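Local coordinates for protein NAD nucleotidase (Haemophilus influenzae, PDB 3ZU0) that degrades NAD to adenosine and nicotinamide riboside and dephosphorylates 5'-AMP and related nucleotides as a member of the zinc-dependent 5'-nucleotidase family, at residues A[50-55]-A[329-334]; A[149-154]-A[194-199]; A[157-162]-A[174-179]; A[198-203]-A[217-222]; A[228-233]-A[240-245]. All coordinates share one frame; numbering follows the deposited sequence.

Contact 1 of 5, residues A[50-55]-A[329-334]; sequences NAKLNK and SISLDD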
# COMPACT_ATOMS: atom_id res chain seq x y z
N ASN A 50 21.04 -27.21 11.41
CA ASN A 50 20.35 -27.62 12.64
C ASN A 50 21.31 -27.91 13.80
O ASN A 50 21.02 -27.58 14.95
CB ASN A 50 19.41 -28.79 12.38
CG ASN A 50 18.15 -28.38 11.64
OD1 ASN A 50 17.82 -27.19 11.60
ND2 ASN A 50 17.43 -29.35 11.06
N ALA A 51 22.45 -28.54 13.50
CA ALA A 51 23.44 -28.82 14.53
C ALA A 51 23.97 -27.54 15.18
O ALA A 51 24.06 -27.44 16.40
CB ALA A 51 24.60 -29.62 13.93
N LYS A 52 24.32 -26.56 14.36
CA LYS A 52 24.84 -25.29 14.87
C LYS A 52 23.76 -24.56 15.65
O LYS A 52 24.03 -23.98 16.71
CB LYS A 52 25.36 -24.42 13.72
CG LYS A 52 26.19 -23.24 14.17
CD LYS A 52 27.36 -23.71 15.02
CE LYS A 52 28.37 -22.61 15.27
NZ LYS A 52 29.59 -23.20 15.91
N LEU A 53 22.53 -24.58 15.15
CA LEU A 53 21.43 -23.93 15.86
C LEU A 53 21.24 -24.60 17.22
O LEU A 53 21.09 -23.93 18.22
CB LEU A 53 20.13 -23.94 15.05
CG LEU A 53 20.01 -22.98 13.86
CD1 LEU A 53 18.68 -23.18 13.15
CD2 LEU A 53 20.15 -21.55 14.35
N ASN A 54 21.26 -25.92 17.25
CA ASN A 54 21.08 -26.64 18.52
C ASN A 54 22.17 -26.34 19.55
O ASN A 54 21.89 -26.18 20.73
CB ASN A 54 21.00 -28.16 18.30
CG ASN A 54 19.75 -28.57 17.57
OD1 ASN A 54 18.77 -27.81 17.50
ND2 ASN A 54 19.77 -29.78 17.03
N LYS A 55 23.42 -26.31 19.09
CA LYS A 55 24.55 -25.99 19.96
C LYS A 55 24.52 -24.54 20.46
O LYS A 55 24.68 -24.28 21.65
CB LYS A 55 25.88 -26.30 19.25
CG LYS A 55 26.15 -27.79 19.10
CD LYS A 55 27.56 -28.06 18.57
CE LYS A 55 27.62 -27.87 17.05
NZ LYS A 55 28.92 -28.31 16.48
N SER A 329 34.50 -17.12 12.76
CA SER A 329 33.34 -17.08 11.88
C SER A 329 33.27 -18.29 10.95
O SER A 329 32.37 -18.38 10.12
CB SER A 329 33.32 -15.80 11.05
OG SER A 329 33.19 -14.66 11.89
N ILE A 330 34.22 -19.21 11.08
CA ILE A 330 34.17 -20.47 10.34
C ILE A 330 33.81 -21.59 11.31
O ILE A 330 34.40 -21.71 12.39
CB ILE A 330 35.49 -20.79 9.62
CG1 ILE A 330 35.78 -19.75 8.52
CG2 ILE A 330 35.42 -22.17 8.99
CD1 ILE A 330 34.79 -19.79 7.35
N SER A 331 32.81 -22.37 10.95
CA SER A 331 32.36 -23.48 11.76
C SER A 331 32.51 -24.78 10.96
O SER A 331 31.87 -24.96 9.91
CB SER A 331 30.91 -23.25 12.16
OG SER A 331 30.49 -24.16 13.16
N LEU A 332 33.34 -25.70 11.45
CA LEU A 332 33.67 -26.92 10.70
C LEU A 332 32.91 -28.16 11.12
O LEU A 332 32.82 -28.48 12.31
CB LEU A 332 35.17 -27.21 10.76
CG LEU A 332 36.06 -26.14 10.12
CD1 LEU A 332 37.51 -26.42 10.45
CD2 LEU A 332 35.83 -26.07 8.63
N ASP A 333 32.37 -28.86 10.13
CA ASP A 333 31.82 -30.21 10.33
C ASP A 333 30.70 -30.34 11.37
O ASP A 333 30.60 -31.36 12.04
CB ASP A 333 32.93 -31.21 10.67
CG ASP A 333 33.95 -31.37 9.56
OD1 ASP A 333 33.56 -31.36 8.37
OD2 ASP A 333 35.14 -31.51 9.88
N ASP A 334 29.86 -29.32 11.50
CA ASP A 334 28.64 -29.49 12.28
C ASP A 334 27.76 -30.53 11.57
O ASP A 334 27.69 -30.55 10.34
CB ASP A 334 27.90 -28.16 12.41
CG ASP A 334 28.77 -27.07 12.98
OD1 ASP A 334 29.00 -27.06 14.21
OD2 ASP A 334 29.26 -26.24 12.20
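The carboxylate of Asp334 is the flat group at the centre of this contact. Lys55 and Ser331 approach its two oxygens almost in its plane, and Lys52 CD stands above one face, offset toward OD1. The contact joins helix 46-59 to the C-terminal end of 330-332, an edge strand of the mixed sheet on which the helix packs. From the helix, Lys55 NZ donates to the anti lone pair of Asp334 OD1 at 2.6 Å, a short salt bridge. Ser331 OG, three residues earlier, on the strand, gives its proton to the syn lone pair of Asp334 OD2, also at 2.6 Å. With a bond on each oxygen, the carboxylate can hardly rotate. Lys52 CD approaches to 3.8 Å from OD1, and a bend in the chain at chi2 (56°) carries the ammonium past the carboxylate to Ser331. There Lys52 NZ donates to Ser331 OG at 3.0 Å, so the small hydroxyl relays between lysine and aspartate. Lys52 NZ stays 4.3 Å from Asp334 OD1, near enough to add electrostatic attraction, and this would probably stabilise the buried negative charge. Strand 284-295 flanks the site and puts His292 against Lys52. Where the helix comes nearest the loop, a small residue fits: Ala51 CB meets Asp334 CB at 3.9 Å.

Contact 2 of 5, residues A[149-154]-A[194-199]; sequences DGEKIA and GINKII
Two neighbouring parallel strands, 151-159 and 198-203, begin to pair here in the mixed sheet of the phosphoesterase domain, with Ala154 set beside Ile198. Ala154 N donates to Lys197 O at 3.0 Å and Ile199 N to Ala154 O at 2.8 Å, both almost straight (169° and 176°). Just before this pairing the chains diverge, and a water bridges the gap, accepting from Asn196 N and donating to Lys152 O. The two faces of the sheet differ. On one, the methyl of Ala154 nestles against Ile195 CG2 at 4.0 Å, a small residue between bulky ones. On the other, Ile153 CG1 packs on the aliphatic part of Lys197 while its CG2 reaches toward Ile199 CG1. The exposed Lys152 lays its CB on Ile195 CG1 and sends its ammonium on to Gln193 O. Lys197 is buried, so its charge needs partners. Its chain runs extended and then bends at the last torsion (chi4 64°), crossing Glu151 at about a right angle. Lys197 NZ thereby meets Glu151 OE2 on the anti side, 2.8 Å away, in a salt bridge. His8 also bonds to that oxygen, and Ser279 O and Pro280 O give the ammonium weak further bonds. The residue just before it in the chain completes the grip: Lys197 NZ donates to Asn196 OD1 at 2.6 Å, in the carbonyl plane and on a lone pair.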
# COMPACT_ATOMS: atom_id res chain seq x y z
N ASP A 149 12.26 -12.47 30.22
CA ASP A 149 12.59 -11.89 31.52
C ASP A 149 11.59 -10.79 31.93
O ASP A 149 11.99 -9.73 32.41
CB ASP A 149 14.04 -11.36 31.51
CG ASP A 149 15.07 -12.46 31.22
OD1 ASP A 149 14.88 -13.60 31.71
OD2 ASP A 149 16.07 -12.20 30.51
N GLY A 150 10.30 -11.06 31.73
CA GLY A 150 9.24 -10.14 32.11
C GLY A 150 8.77 -9.21 30.99
O GLY A 150 7.57 -8.95 30.84
N GLU A 151 9.72 -8.73 30.19
CA GLU A 151 9.48 -7.74 29.14
C GLU A 151 8.79 -8.32 27.90
O GLU A 151 9.11 -9.42 27.47
CB GLU A 151 10.80 -7.12 28.72
CG GLU A 151 11.16 -5.84 29.44
CD GLU A 151 10.13 -4.74 29.23
OE1 GLU A 151 9.15 -4.70 30.00
OE2 GLU A 151 10.29 -3.92 28.30
N LYS A 152 7.86 -7.56 27.32
CA LYS A 152 7.26 -7.92 26.03
C LYS A 152 8.11 -7.48 24.85
O LYS A 152 8.56 -6.33 24.77
CB LYS A 152 5.86 -7.32 25.88
CG LYS A 152 4.82 -7.79 26.89
CD LYS A 152 3.43 -7.40 26.39
CE LYS A 152 2.53 -6.93 27.52
NZ LYS A 152 1.24 -6.38 26.99
N ILE A 153 8.33 -8.42 23.93
CA ILE A 153 9.02 -8.15 22.67
C ILE A 153 8.07 -8.53 21.53
O ILE A 153 7.42 -9.56 21.60
CB ILE A 153 10.33 -8.97 22.54
CG1 ILE A 153 11.33 -8.58 23.64
CG2 ILE A 153 10.96 -8.76 21.17
CD1 ILE A 153 11.04 -9.18 24.99
N ALA A 154 7.97 -7.70 20.50
CA ALA A 154 7.11 -8.04 19.37
C ALA A 154 7.94 -8.41 18.15
O ALA A 154 9.02 -7.86 17.92
CB ALA A 154 6.16 -6.88 19.04
N GLY A 194 2.22 -1.38 25.22
CA GLY A 194 3.34 -1.28 26.14
C GLY A 194 4.60 -1.93 25.62
O GLY A 194 5.32 -2.61 26.35
N ILE A 195 4.88 -1.72 24.33
CA ILE A 195 6.00 -2.40 23.67
C ILE A 195 7.00 -1.41 23.07
O ILE A 195 6.63 -0.51 22.31
CB ILE A 195 5.48 -3.39 22.59
CG1 ILE A 195 4.64 -4.49 23.27
CG2 ILE A 195 6.63 -4.01 21.80
CD1 ILE A 195 3.95 -5.42 22.29
N ASN A 196 8.27 -1.56 23.44
CA ASN A 196 9.32 -0.71 22.88
C ASN A 196 10.49 -1.51 22.32
O ASN A 196 11.53 -0.95 21.98
CB ASN A 196 9.79 0.35 23.89
CG ASN A 196 10.37 -0.26 25.16
OD1 ASN A 196 10.88 -1.38 25.16
ND2 ASN A 196 10.30 0.49 26.25
N LYS A 197 10.29 -2.81 22.18
CA LYS A 197 11.30 -3.69 21.60
C LYS A 197 10.66 -4.47 20.46
O LYS A 197 9.81 -5.31 20.68
CB LYS A 197 11.83 -4.64 22.68
CG LYS A 197 12.42 -3.87 23.88
CD LYS A 197 12.59 -4.77 25.13
CE LYS A 197 13.24 -3.98 26.26
NZ LYS A 197 12.38 -2.84 26.75
N ILE A 198 11.08 -4.18 19.23
CA ILE A 198 10.38 -4.71 18.06
C ILE A 198 11.33 -5.26 17.02
O ILE A 198 12.23 -4.57 16.56
CB ILE A 198 9.48 -3.64 17.41
CG1 ILE A 198 8.47 -3.10 18.43
CG2 ILE A 198 8.76 -4.20 16.17
CD1 ILE A 198 7.49 -2.09 17.84
N ILE A 199 11.12 -6.52 16.67
CA ILE A 199 11.91 -7.19 15.64
C ILE A 199 11.06 -7.35 14.38
O ILE A 199 9.89 -7.73 14.45
CB ILE A 199 12.34 -8.60 16.12
CG1 ILE A 199 13.06 -8.53 17.48
CG2 ILE A 199 13.20 -9.31 15.07
CD1 ILE A 199 14.21 -7.58 17.52
O HOH W 1 8.74 -3.83 25.37

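Contact 3 of 5, residues A[157-162]-A[174-179]; sequences GLDTVN and VKFYDE
Glu179 and Val161 meet through a hydrogen bond from backbone N-H to carboxylate and through close packing, with Phe176 beyond the valine. Val161 N donates to Glu179 OE2 at 3.0 Å; the bond is bent (142°) and reaches the oxygen from above the carboxylate plane. A water ties the same oxygen to the next peptide, giving a proton to Glu179 OE2 at 2.6 Å and accepting from Asn162 N. Glu179 OE2 serves two consecutive amides, a fitting task for a carboxylate where the chain passes from strand 151-159 toward helix 162-167. The glutamate gets there through an unusual chi2 of 93°, which folds its chain over the backbone so that CG lies 3.5 Å from Asp159 O. In the fold, this is where the end of strand 151-159 meets strand 174-176, paired with 128-130, and the start of helix 179-191, for which Asp178 is the N-cap. Val161 is wedged into the junction. Its CG1 passes Phe176 CB at 3.9 Å, and its CG2 sits 3.3 Å from Tyr177 O, the branched side chain filling the angle between the segments. The Phe176 ring, which packs on Val128 and Val165, has Asp159 OD2 at its edge, near the ring plane, 4.4 Å from CE2. Beside Glu179, Thr160 turns away to touch Asn102, a ligand of the second zinc, its side chain about 5 Å from a bound zinc ion.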
# COMPACT_ATOMS: atom_id res chain seq x y z
N GLY A 157 6.19 -10.03 10.74
CA GLY A 157 6.64 -10.62 9.48
C GLY A 157 6.36 -9.72 8.30
O GLY A 157 5.40 -8.93 8.33
N LEU A 158 7.15 -9.84 7.24
CA LEU A 158 6.98 -8.99 6.06
C LEU A 158 7.53 -9.65 4.80
O LEU A 158 8.54 -10.36 4.84
CB LEU A 158 7.68 -7.65 6.29
CG LEU A 158 7.21 -6.45 5.46
CD1 LEU A 158 5.80 -6.08 5.88
CD2 LEU A 158 8.15 -5.26 5.64
N ASP A 159 6.85 -9.44 3.67
CA ASP A 159 7.27 -10.07 2.42
C ASP A 159 7.53 -9.00 1.39
O ASP A 159 6.99 -7.88 1.49
CB ASP A 159 6.17 -11.02 1.92
CG ASP A 159 6.68 -12.07 0.95
OD1 ASP A 159 7.83 -11.98 0.45
OD2 ASP A 159 5.90 -13.01 0.65
N THR A 160 8.35 -9.34 0.39
CA THR A 160 8.53 -8.47 -0.76
C THR A 160 7.29 -8.57 -1.62
O THR A 160 6.66 -9.63 -1.69
CB THR A 160 9.81 -8.82 -1.55
OG1 THR A 160 10.07 -7.81 -2.53
CG2 THR A 160 9.70 -10.18 -2.22
N VAL A 161 6.91 -7.46 -2.26
CA VAL A 161 5.62 -7.39 -2.95
C VAL A 161 5.72 -7.57 -4.45
O VAL A 161 5.22 -8.56 -4.99
CB VAL A 161 4.87 -6.07 -2.62
CG1 VAL A 161 3.60 -5.91 -3.50
CG2 VAL A 161 4.50 -6.05 -1.14
N ASN A 162 6.35 -6.63 -5.14
CA ASN A 162 6.35 -6.65 -6.60
C ASN A 162 6.88 -7.98 -7.17
O ASN A 162 6.27 -8.55 -8.09
CB ASN A 162 7.13 -5.47 -7.18
CG ASN A 162 6.47 -4.13 -6.89
OD1 ASN A 162 5.29 -4.06 -6.54
ND2 ASN A 162 7.23 -3.05 -7.02
N VAL A 174 -5.17 -13.67 -2.38
CA VAL A 174 -4.12 -13.23 -1.45
C VAL A 174 -3.71 -11.79 -1.77
O VAL A 174 -3.19 -11.52 -2.84
CB VAL A 174 -2.87 -14.15 -1.50
CG1 VAL A 174 -1.79 -13.66 -0.53
CG2 VAL A 174 -3.25 -15.60 -1.16
N LYS A 175 -3.94 -10.88 -0.83
CA LYS A 175 -3.71 -9.44 -1.04
C LYS A 175 -2.38 -8.99 -0.45
O LYS A 175 -2.04 -9.38 0.66
CB LYS A 175 -4.82 -8.63 -0.37
CG LYS A 175 -6.03 -8.32 -1.25
CD LYS A 175 -6.64 -9.57 -1.83
CE LYS A 175 -7.83 -9.23 -2.71
NZ LYS A 175 -8.30 -10.45 -3.42
N PHE A 176 -1.64 -8.16 -1.19
CA PHE A 176 -0.33 -7.67 -0.76
C PHE A 176 -0.34 -6.16 -0.50
O PHE A 176 -0.98 -5.41 -1.24
CB PHE A 176 0.74 -7.96 -1.85
CG PHE A 176 1.08 -9.42 -2.00
CD1 PHE A 176 0.24 -10.27 -2.72
CD2 PHE A 176 2.22 -9.94 -1.43
CE1 PHE A 176 0.55 -11.61 -2.85
CE2 PHE A 176 2.55 -11.27 -1.57
CZ PHE A 176 1.72 -12.12 -2.28
N TYR A 177 0.37 -5.73 0.54
CA TYR A 177 0.41 -4.31 0.92
C TYR A 177 1.84 -3.78 0.99
O TYR A 177 2.80 -4.53 1.25
CB TYR A 177 -0.37 -4.10 2.25
CG TYR A 177 -1.81 -4.48 2.06
CD1 TYR A 177 -2.72 -3.55 1.58
CD2 TYR A 177 -2.24 -5.79 2.24
CE1 TYR A 177 -4.04 -3.90 1.35
CE2 TYR A 177 -3.56 -6.16 2.00
CZ TYR A 177 -4.46 -5.19 1.56
OH TYR A 177 -5.77 -5.54 1.28
N ASP A 178 1.99 -2.49 0.74
CA ASP A 178 3.27 -1.84 0.66
C ASP A 178 4.13 -2.16 1.88
O ASP A 178 3.65 -2.15 3.02
CB ASP A 178 3.06 -0.33 0.54
CG ASP A 178 4.37 0.43 0.52
OD1 ASP A 178 5.08 0.34 -0.51
OD2 ASP A 178 4.70 1.10 1.52
N GLU A 179 5.41 -2.44 1.62
CA GLU A 179 6.35 -2.84 2.67
C GLU A 179 6.57 -1.75 3.73
O GLU A 179 6.46 -2.01 4.92
CB GLU A 179 7.70 -3.25 2.06
CG GLU A 179 7.66 -4.47 1.10
CD GLU A 179 7.49 -4.07 -0.37
OE1 GLU A 179 6.94 -2.97 -0.67
OE2 GLU A 179 7.90 -4.87 -1.25
O HOH W 2 8.17 -4.53 -3.83

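Contact 4 of 5, residues A[198-203]-A[217-222]; sequences IILLSH and NDIDVI. With ZN (zinc ion), chain C.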
# COMPACT_ATOMS: atom_id res chain seq x y z
N ILE A 198 11.08 -4.18 19.23
CA ILE A 198 10.38 -4.71 18.06
C ILE A 198 11.33 -5.26 17.02
O ILE A 198 12.23 -4.57 16.56
CB ILE A 198 9.48 -3.64 17.41
CG1 ILE A 198 8.47 -3.10 18.43
CG2 ILE A 198 8.76 -4.20 16.17
CD1 ILE A 198 7.49 -2.09 17.84
N ILE A 199 11.12 -6.52 16.67
CA ILE A 199 11.91 -7.19 15.64
C ILE A 199 11.06 -7.35 14.38
O ILE A 199 9.89 -7.73 14.45
CB ILE A 199 12.34 -8.60 16.12
CG1 ILE A 199 13.06 -8.53 17.48
CG2 ILE A 199 13.20 -9.31 15.07
CD1 ILE A 199 14.21 -7.58 17.52
N LEU A 200 11.66 -7.06 13.24
CA LEU A 200 10.99 -7.22 11.94
C LEU A 200 11.69 -8.34 11.19
O LEU A 200 12.90 -8.26 10.93
CB LEU A 200 11.09 -5.90 11.14
CG LEU A 200 10.46 -5.86 9.74
CD1 LEU A 200 8.95 -6.04 9.82
CD2 LEU A 200 10.78 -4.52 9.06
N LEU A 201 10.96 -9.39 10.86
CA LEU A 201 11.52 -10.53 10.16
C LEU A 201 11.04 -10.38 8.72
O LEU A 201 9.90 -10.71 8.40
CB LEU A 201 11.02 -11.84 10.77
CG LEU A 201 11.50 -13.12 10.07
CD1 LEU A 201 13.02 -13.19 10.17
CD2 LEU A 201 10.84 -14.35 10.69
N SER A 202 11.92 -9.85 7.88
CA SER A 202 11.48 -9.30 6.62
C SER A 202 12.17 -9.89 5.40
O SER A 202 13.38 -9.77 5.26
CB SER A 202 11.72 -7.80 6.62
OG SER A 202 11.43 -7.25 5.35
N HIS A 203 11.37 -10.50 4.52
CA HIS A 203 11.87 -10.93 3.22
C HIS A 203 11.73 -9.82 2.17
O HIS A 203 11.65 -10.07 0.97
CB HIS A 203 11.12 -12.19 2.75
CG HIS A 203 11.88 -12.99 1.74
ND1 HIS A 203 12.82 -13.93 2.10
CD2 HIS A 203 11.83 -13.01 0.39
CE1 HIS A 203 13.32 -14.49 1.01
NE2 HIS A 203 12.73 -13.95 -0.04
N ASN A 217 10.14 4.48 12.21
CA ASN A 217 10.49 4.47 13.64
C ASN A 217 10.03 3.20 14.37
O ASN A 217 9.15 2.47 13.90
CB ASN A 217 9.87 5.67 14.34
CG ASN A 217 10.43 6.98 13.83
OD1 ASN A 217 11.64 7.18 13.81
ND2 ASN A 217 9.55 7.86 13.40
N ASP A 218 10.62 2.97 15.54
CA ASP A 218 10.13 1.99 16.51
C ASP A 218 10.54 0.55 16.22
O ASP A 218 10.14 -0.37 16.94
CB ASP A 218 8.60 2.05 16.62
CG ASP A 218 8.09 3.42 17.06
OD1 ASP A 218 8.73 4.08 17.92
OD2 ASP A 218 7.02 3.83 16.55
N ILE A 219 11.31 0.34 15.15
CA ILE A 219 11.78 -1.01 14.81
C ILE A 219 13.26 -1.11 15.12
O ILE A 219 14.04 -0.28 14.67
CB ILE A 219 11.50 -1.36 13.32
CG1 ILE A 219 9.99 -1.45 13.07
CG2 ILE A 219 12.15 -2.69 12.95
CD1 ILE A 219 9.60 -1.59 11.60
N ASP A 220 13.62 -2.11 15.93
CA ASP A 220 14.98 -2.21 16.49
C ASP A 220 15.94 -3.08 15.67
O ASP A 220 17.12 -2.75 15.51
CB ASP A 220 14.89 -2.73 17.92
CG ASP A 220 14.20 -1.74 18.83
OD1 ASP A 220 14.67 -0.58 18.90
OD2 ASP A 220 13.16 -2.10 19.44
N VAL A 221 15.45 -4.18 15.15
CA VAL A 221 16.29 -5.12 14.42
C VAL A 221 15.48 -5.62 13.23
O VAL A 221 14.31 -5.93 13.38
CB VAL A 221 16.69 -6.33 15.32
CG1 VAL A 221 17.59 -7.30 14.56
CG2 VAL A 221 17.36 -5.87 16.60
N ILE A 222 16.11 -5.65 12.05
CA ILE A 222 15.49 -6.18 10.86
C ILE A 222 16.31 -7.36 10.32
O ILE A 222 17.38 -7.18 9.72
CB ILE A 222 15.32 -5.08 9.78
CG1 ILE A 222 14.71 -3.81 10.41
CG2 ILE A 222 14.48 -5.63 8.61
CD1 ILE A 222 14.54 -2.61 9.44
ZN ZN C . 13.22 -14.20 -2.00
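Backbone bonding joins Ile198 to Asp220 and Leu200 to Val221. The regular part is a parallel ladder: Leu200 N donates to Val221 O at 2.9 Å, nearly straight, while Ile222 CA offers its hydrogen to Leu200 O across 3.3 Å. At the start of the ladder Asp220 leaves the strand conformation (phi -94°, psi -39°), and its side chain takes over part of the pairing. Asp220 N still donates to Ile198 O at 2.9 Å. Its carboxylate meanwhile receives Ile198 N on the anti lone pair of OD2, also at 2.9 Å, so the isoleucine is gripped at both polar atoms. An aspartate suits this place because a buried strand N-H needs an acceptor. The rest is apolar packing by branched residues. On one face, Ile199 CD1 leans against Val221 CB at 3.5 Å. On the other, Leu200 CB meets Ile219 CG2 at 3.8 Å, and its CD2 runs beside Ile222 CG2, under Ile212 of helix 206-215. Metal binding follows at the strand end, where His203 NE2 holds a zinc ion at 2.0 Å together with Asp70, Asn102 and Asp226, the ring being oriented by a bond from ND1 to Ala68 O. The whole is a beta-alpha-beta unit, strand 198-203, helix 206-215 and strand 221-224, delivering a metal ligand from the end of a core strand, as in calcineurin-like phosphoesterases.

Contact 5 of 5, residues A[228-233]-A[240-245]; sequences HYLYGN and KLPVIY. With ZN (zinc ion), chain D.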
# COMPACT_ATOMS: atom_id res chain seq x y z
N HIS A 228 19.98 -12.39 -0.59
CA HIS A 228 21.05 -13.39 -0.63
C HIS A 228 22.44 -12.79 -0.36
O HIS A 228 23.45 -13.40 -0.73
CB HIS A 228 21.08 -14.14 -1.97
CG HIS A 228 19.85 -14.96 -2.25
ND1 HIS A 228 19.83 -15.97 -3.19
CD2 HIS A 228 18.60 -14.92 -1.72
CE1 HIS A 228 18.63 -16.51 -3.24
NE2 HIS A 228 17.86 -15.89 -2.36
N TYR A 229 22.51 -11.63 0.29
CA TYR A 229 23.82 -11.02 0.59
C TYR A 229 24.51 -11.64 1.80
O TYR A 229 23.92 -11.79 2.88
CB TYR A 229 23.71 -9.52 0.86
CG TYR A 229 23.23 -8.68 -0.30
CD1 TYR A 229 23.31 -9.13 -1.62
CD2 TYR A 229 22.71 -7.41 -0.07
CE1 TYR A 229 22.86 -8.34 -2.67
CE2 TYR A 229 22.26 -6.62 -1.11
CZ TYR A 229 22.33 -7.08 -2.40
OH TYR A 229 21.89 -6.28 -3.42
N LEU A 230 25.79 -11.94 1.63
CA LEU A 230 26.64 -12.30 2.75
C LEU A 230 26.99 -11.02 3.53
O LEU A 230 27.62 -10.11 3.01
CB LEU A 230 27.91 -12.99 2.22
CG LEU A 230 29.01 -13.31 3.24
CD1 LEU A 230 28.42 -14.07 4.43
CD2 LEU A 230 30.16 -14.10 2.61
N TYR A 231 26.54 -10.94 4.78
CA TYR A 231 26.96 -9.89 5.69
C TYR A 231 28.09 -10.49 6.49
O TYR A 231 27.92 -11.57 7.08
CB TYR A 231 25.84 -9.51 6.64
CG TYR A 231 24.77 -8.61 6.05
CD1 TYR A 231 24.12 -8.95 4.86
CD2 TYR A 231 24.40 -7.43 6.68
CE1 TYR A 231 23.11 -8.12 4.32
CE2 TYR A 231 23.41 -6.60 6.15
CZ TYR A 231 22.77 -6.95 4.97
OH TYR A 231 21.79 -6.12 4.47
N GLY A 232 29.23 -9.82 6.52
CA GLY A 232 30.43 -10.45 7.03
C GLY A 232 31.37 -9.59 7.83
O GLY A 232 30.97 -8.64 8.48
N ASN A 233 32.64 -9.95 7.78
CA ASN A 233 33.65 -9.30 8.62
C ASN A 233 35.02 -9.50 8.01
O ASN A 233 35.15 -10.16 6.98
CB ASN A 233 33.61 -9.86 10.05
CG ASN A 233 33.78 -11.37 10.10
OD1 ASN A 233 34.43 -11.96 9.24
ND2 ASN A 233 33.20 -12.01 11.10
N LYS A 240 38.22 -14.08 0.84
CA LYS A 240 37.64 -13.66 -0.44
C LYS A 240 36.24 -14.22 -0.66
O LYS A 240 35.83 -14.43 -1.81
CB LYS A 240 38.55 -14.04 -1.61
CG LYS A 240 39.95 -13.44 -1.54
CD LYS A 240 39.94 -11.97 -1.91
CE LYS A 240 41.28 -11.32 -1.59
NZ LYS A 240 41.63 -11.46 -0.14
N LEU A 241 35.51 -14.49 0.42
CA LEU A 241 34.07 -14.74 0.32
C LEU A 241 33.36 -13.47 -0.17
O LEU A 241 33.87 -12.36 0.01
CB LEU A 241 33.52 -15.18 1.67
CG LEU A 241 33.99 -16.55 2.15
CD1 LEU A 241 33.66 -16.71 3.62
CD2 LEU A 241 33.35 -17.66 1.31
N PRO A 242 32.18 -13.62 -0.80
CA PRO A 242 31.55 -12.43 -1.38
C PRO A 242 30.86 -11.55 -0.34
O PRO A 242 29.63 -11.42 -0.34
CB PRO A 242 30.56 -13.01 -2.40
CG PRO A 242 30.23 -14.35 -1.90
CD PRO A 242 31.45 -14.86 -1.15
N VAL A 243 31.64 -10.92 0.53
CA VAL A 243 31.09 -10.07 1.59
C VAL A 243 30.50 -8.78 1.02
O VAL A 243 31.20 -8.01 0.37
CB VAL A 243 32.15 -9.76 2.65
CG1 VAL A 243 31.62 -8.78 3.69
CG2 VAL A 243 32.59 -11.06 3.32
N ILE A 244 29.22 -8.54 1.25
CA ILE A 244 28.59 -7.32 0.74
C ILE A 244 28.57 -6.19 1.77
O ILE A 244 28.88 -5.05 1.44
CB ILE A 244 27.17 -7.55 0.24
CG1 ILE A 244 27.17 -8.59 -0.89
CG2 ILE A 244 26.57 -6.23 -0.27
CD1 ILE A 244 28.02 -8.19 -2.05
N TYR A 245 28.21 -6.51 3.01
CA TYR A 245 28.07 -5.53 4.06
C TYR A 245 28.63 -6.10 5.34
O TYR A 245 28.77 -7.31 5.48
CB TYR A 245 26.60 -5.22 4.32
CG TYR A 245 25.87 -4.45 3.25
CD1 TYR A 245 26.30 -3.20 2.85
CD2 TYR A 245 24.70 -4.96 2.67
CE1 TYR A 245 25.62 -2.48 1.88
CE2 TYR A 245 24.00 -4.24 1.72
CZ TYR A 245 24.46 -3.00 1.33
OH TYR A 245 23.78 -2.30 0.37
ZN ZN D . 15.79 -16.22 -2.20
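Leu230 fills the tight side of this contact, and Tyr229, Ile244 and Tyr245 form its more open side. Leu230 CG stands opposite the backbone N (chi1 174°), which carries CD2 into a hollow made by Leu241, Pro242 and Val243, with Leu241 CB at 3.7 Å. The hollow is shaped by an inverse gamma turn at Pro242, in which Val243 N bonds back to Leu241 O at 2.7 Å. The short parallel pairing is equally close: Ile244 N donates to Leu230 O at 2.8 Å, and Gly232 N to Tyr245 O at 2.8 Å. Val243 CG2 stands where a side chain of Gly232 would go, so glycine fits here; Val243 CG1 lies 3.8 Å from Gly232 N. Toward solvent, Tyr229, Ile244 and Tyr245 pack less regularly. Ile244, exposed, places CG2 over a face of the Tyr229 ring in a CH-pi contact. Tyr245 bridges from this side to the buried Tyr231, its CB over a face of that ring, 4.0 Å from the centroid, while the two rings stand obliquely with planes at 57°. Their closest approach is Tyr231 CZ to Tyr245 CD2, 3.6 Å. Tyr231 can afford its hydroxyl because Ser206 OG bonds to it. The segment carrying Tyr229 and Tyr231 starts at the metal centre: His228 NE2 binds a zinc ion at 2.1 Å with Asp20, His22 and Asp70, an arrangement typical of the dimetal site of metallophosphoesterases.

In the fold
Contacts 2 and 4 are the most buried core: they share Ile198 and Ile199 and set strand 198-203 between its two parallel neighbours, so backbone bonds and branched apolar side chains dominate. Contact 3 lies further along strand 151-159, beside the same central strand, where loops approach the zinc site and a carboxylate with a water replaces strand pairing. Contact 5, partly buried, follows strand 221-224 in the chain and trades aliphatic for aromatic packing near the other zinc. Contact 1 belongs to another sheet and relies on lysines and an aspartate; it touches contact 5 through Ser329 OG and Asn233 ND2, 2.8 Å apart, probably a hydrogen bond.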